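Local coordinates for endoribonuclease MazF4 (Mycobacterium tuberculosis, PDB 5XE2), which acts as the toxin of a type II toxin-antitoxin pair, an mRNA interferase that cuts single-stranded mRNA between the first two bases of UCGCU, at residues I25-N29 / A30-H34; I94-A97 / L98-L102. All coordinates share one frame; numbering follows the deposited sequence.

Contact 1: residues I25-N29 / A30-H34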
# COMPACT_ATOMS: atom_id res chain seq x y z
N ILE A 25 3.83 -5.47 -8.94
CA ILE A 25 2.42 -5.66 -8.53
C ILE A 25 2.37 -6.45 -7.22
O ILE A 25 2.89 -7.56 -7.14
CB ILE A 25 1.60 -6.44 -9.59
CG1 ILE A 25 1.67 -5.78 -10.98
CG2 ILE A 25 0.14 -6.59 -9.13
CD1 ILE A 25 1.21 -4.34 -11.03
N VAL A 26 1.73 -5.87 -6.19
CA VAL A 26 1.56 -6.55 -4.89
C VAL A 26 0.11 -6.82 -4.47
O VAL A 26 -0.12 -7.56 -3.51
CB VAL A 26 2.34 -5.82 -3.76
CG1 VAL A 26 3.84 -5.90 -4.05
CG2 VAL A 26 1.91 -4.37 -3.61
N SER A 27 -0.85 -6.27 -5.20
CA SER A 27 -2.26 -6.58 -4.95
C SER A 27 -2.59 -8.02 -5.35
O SER A 27 -1.92 -8.62 -6.20
CB SER A 27 -3.18 -5.58 -5.67
OG SER A 27 -2.65 -5.17 -6.91
N ASN A 28 -3.61 -8.58 -4.71
CA ASN A 28 -4.03 -9.95 -4.96
C ASN A 28 -4.61 -10.12 -6.37
O ASN A 28 -5.19 -9.19 -6.94
CB ASN A 28 -5.02 -10.43 -3.88
CG ASN A 28 -6.41 -9.82 -4.03
OD1 ASN A 28 -7.15 -10.15 -4.96
ND2 ASN A 28 -6.78 -8.94 -3.11
N ASN A 29 -4.46 -11.32 -6.91
CA ASN A 29 -4.86 -11.60 -8.30
C ASN A 29 -6.35 -11.46 -8.64
O ASN A 29 -6.69 -11.12 -9.77
CB ASN A 29 -4.32 -12.97 -8.74
CG ASN A 29 -2.82 -12.96 -8.96
OD1 ASN A 29 -2.23 -11.91 -9.21
ND2 ASN A 29 -2.18 -14.12 -8.86
N ALA A 30 -7.23 -11.71 -7.68
CA ALA A 30 -8.67 -11.51 -7.89
C ALA A 30 -8.98 -10.01 -8.15
O ALA A 30 -9.65 -9.65 -9.13
CB ALA A 30 -9.47 -12.04 -6.70
N ARG A 31 -8.44 -9.14 -7.30
CA ARG A 31 -8.56 -7.69 -7.48
C ARG A 31 -7.91 -7.26 -8.80
O ARG A 31 -8.48 -6.44 -9.53
CB ARG A 31 -7.94 -6.94 -6.29
CG ARG A 31 -8.01 -5.41 -6.35
CD ARG A 31 -6.79 -4.79 -7.04
NE ARG A 31 -6.79 -3.33 -7.02
CZ ARG A 31 -6.43 -2.56 -5.98
NH1 ARG A 31 -6.03 -3.10 -4.82
NH2 ARG A 31 -6.47 -1.23 -6.10
N ASN A 32 -6.74 -7.82 -9.11
CA ASN A 32 -6.03 -7.45 -10.34
C ASN A 32 -6.78 -7.83 -11.62
O ASN A 32 -6.68 -7.13 -12.63
CB ASN A 32 -4.64 -8.07 -10.40
CG ASN A 32 -3.73 -7.62 -9.27
OD1 ASN A 32 -3.89 -6.55 -8.69
ND2 ASN A 32 -2.74 -8.45 -8.96
N ARG A 33 -7.52 -8.94 -11.59
CA ARG A 33 -8.30 -9.36 -12.76
C ARG A 33 -9.59 -8.55 -12.91
O ARG A 33 -9.92 -8.12 -14.01
CB ARG A 33 -8.64 -10.85 -12.69
CG ARG A 33 -9.25 -11.39 -13.99
CD ARG A 33 -9.39 -12.91 -14.05
NE ARG A 33 -8.37 -13.59 -13.26
CZ ARG A 33 -8.54 -14.08 -12.03
NH1 ARG A 33 -9.72 -14.03 -11.41
NH2 ARG A 33 -7.51 -14.66 -11.41
N HIS A 34 -10.29 -8.35 -11.80
CA HIS A 34 -11.68 -7.89 -11.83
C HIS A 34 -11.91 -6.40 -11.64
O HIS A 34 -13.02 -5.94 -11.88
CB HIS A 34 -12.48 -8.65 -10.77
CG HIS A 34 -12.53 -10.13 -11.00
ND1 HIS A 34 -12.85 -10.67 -12.23
CD2 HIS A 34 -12.30 -11.17 -10.17
CE1 HIS A 34 -12.81 -11.99 -12.14
NE2 HIS A 34 -12.49 -12.31 -10.90
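Asn32 turns its carboxamide back over the start of its own helix and meets Ser27 with both ends of the group. Ser27 OG donates to Asn32 OD1 at 2.6 Å, lying in the carbonyl plane on a lone pair, while Asn32 ND2 reaches Ser27 O at 2.9 Å from above that carbonyl's plane. Two bonds of opposite sense thus fix the rotation of the buried amide, which suits asparagine, donor and acceptor at once. Ile25 slides past in the opposite direction, its CG2 3.4 Å from Asn32 ND2. ND2 also makes a weak bond to Asn29 OD1, the two amide planes standing 60° apart; the stronger partner of that oxygen is Arg8 N. Asn28, with CG between the backbone N and the carbonyl carbon (chi1 74°), swings OD1 over the first turn to accept from Arg31 N at 2.9 Å in an almost straight bond. Arg31 crosses Asn28 at about a right angle and carries its guanidinium past Ser27 CB to a salt bridge with Asp37. Ser27 OG in turn accepts from Val39 N of strand 37-44. The arrangement is a classic asparagine N-cap, opening the short helix that follows strand 21-25 after a short loop.

Contact 2: residues I94-A97 / L98-L102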
# COMPACT_ATOMS: atom_id res chain seq x y z
N ILE A 94 9.47 -9.89 0.09
CA ILE A 94 8.62 -8.73 -0.17
C ILE A 94 7.38 -8.76 0.72
O ILE A 94 6.99 -7.72 1.23
CB ILE A 94 8.26 -8.59 -1.67
CG1 ILE A 94 9.52 -8.22 -2.46
CG2 ILE A 94 7.18 -7.53 -1.89
CD1 ILE A 94 9.44 -8.56 -3.93
N ASN A 95 6.78 -9.93 0.93
CA ASN A 95 5.63 -10.03 1.85
C ASN A 95 5.95 -9.53 3.25
O ASN A 95 5.15 -8.82 3.85
CB ASN A 95 5.11 -11.46 1.96
CG ASN A 95 4.56 -12.00 0.66
OD1 ASN A 95 4.16 -11.24 -0.24
ND2 ASN A 95 4.54 -13.31 0.54
N THR A 96 7.12 -9.91 3.75
CA THR A 96 7.55 -9.49 5.09
C THR A 96 7.81 -7.99 5.12
O THR A 96 7.39 -7.31 6.06
CB THR A 96 8.81 -10.26 5.53
OG1 THR A 96 8.54 -11.67 5.46
CG2 THR A 96 9.21 -9.91 6.97
N ALA A 97 8.48 -7.49 4.08
CA ALA A 97 8.78 -6.07 3.94
C ALA A 97 7.50 -5.20 3.91
O ALA A 97 7.42 -4.17 4.59
CB ALA A 97 9.62 -5.84 2.70
N LEU A 98 6.52 -5.62 3.12
CA LEU A 98 5.21 -4.96 3.09
C LEU A 98 4.52 -4.94 4.46
O LEU A 98 3.99 -3.90 4.88
CB LEU A 98 4.29 -5.63 2.07
CG LEU A 98 4.61 -5.47 0.58
CD1 LEU A 98 3.79 -6.45 -0.22
CD2 LEU A 98 4.34 -4.04 0.13
N ALA A 99 4.52 -6.08 5.15
CA ALA A 99 3.96 -6.15 6.52
C ALA A 99 4.66 -5.17 7.47
O ALA A 99 4.00 -4.49 8.26
CB ALA A 99 4.05 -7.58 7.06
N THR A 100 5.98 -5.07 7.38
CA THR A 100 6.75 -4.13 8.20
C THR A 100 6.44 -2.68 7.84
O THR A 100 6.24 -1.84 8.73
CB THR A 100 8.26 -4.41 8.10
OG1 THR A 100 8.51 -5.75 8.52
CG2 THR A 100 9.06 -3.46 8.99
N ALA A 101 6.37 -2.38 6.54
CA ALA A 101 6.06 -1.03 6.09
C ALA A 101 4.69 -0.55 6.63
O ALA A 101 4.57 0.59 7.05
CB ALA A 101 6.08 -0.96 4.57
N LEU A 102 3.71 -1.45 6.67
CA LEU A 102 2.34 -1.14 7.09
C LEU A 102 2.00 -1.48 8.55
O LEU A 102 0.82 -1.54 8.91
CB LEU A 102 1.37 -1.87 6.16
CG LEU A 102 1.47 -1.44 4.69
CD1 LEU A 102 0.89 -2.50 3.78
CD2 LEU A 102 0.75 -0.12 4.48
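Ile94 and Leu98, one helical turn apart, lie side by side and point the same way, with Ile94 CG2 3.9 Å from Leu98 CD1. In Ile94 the CG2 branch stands opposite the backbone N and CG1 is anti to the carbonyl carbon (chi1 -68°), which sets the methyl beside its neighbour's isobutyl end. Leu98 CG also rests 3.3 Å from Ile94 O, the carbonyl that accepts Leu98 N at 2.9 Å in a nearly straight bond. This is the tightly packed flank of helix 88-101: Ile94 reaches Val54 and Val66, and Leu98 lies on Val26. Ala97 and Ala101 suit the same buried side because a methyl keeps the helix close to strand 65-75, where they touch Ala68 and Asp69; Ala101 N bonds to Ala97 O at 2.8 Å.

The other flank is looser. Thr96 and Thr100, both partly exposed, barely meet through their side chains, Thr96 CG2 staying 4.5 Å from Thr100 OG1. That hydroxyl lies 3.1 Å from Thr96 O, which already accepts Thr100 N at 3.0 Å. Trp106 of the second subunit partly covers this side, packing on Thr96 and the buried Ala99. The chemistry is therefore divided: Ile94 and the alanines Ala97 and Ala101 pack on the strands, and Leu98 on the loop residue Val26, whereas threonines keep polar groups on the partly exposed side, and regular main-chain bonds satisfy the peptide groups between them.

Overall arrangement
Contact 1 and contact 2 lie in series but far apart along the chain, their centres about 17 Å apart, yet they touch within the subunit: Val26 CG1 lies 3.9 Å from Leu98 CD1 and 4.3 Å from Ile94 CG2. Arg8 joins them as well, bonding to Asn29 of one and Asn95 of the other. Between subunits the link is polar: Asn28 ND2, on the same amide that caps helix 29-34, donates to Thr100 O of the second subunit, at the end of its helix 88-101. Leu102 packs against its counterpart in the partner. The start of one helix and the end of the other thus both contribute to the dimer interface of this MazF-family toxin.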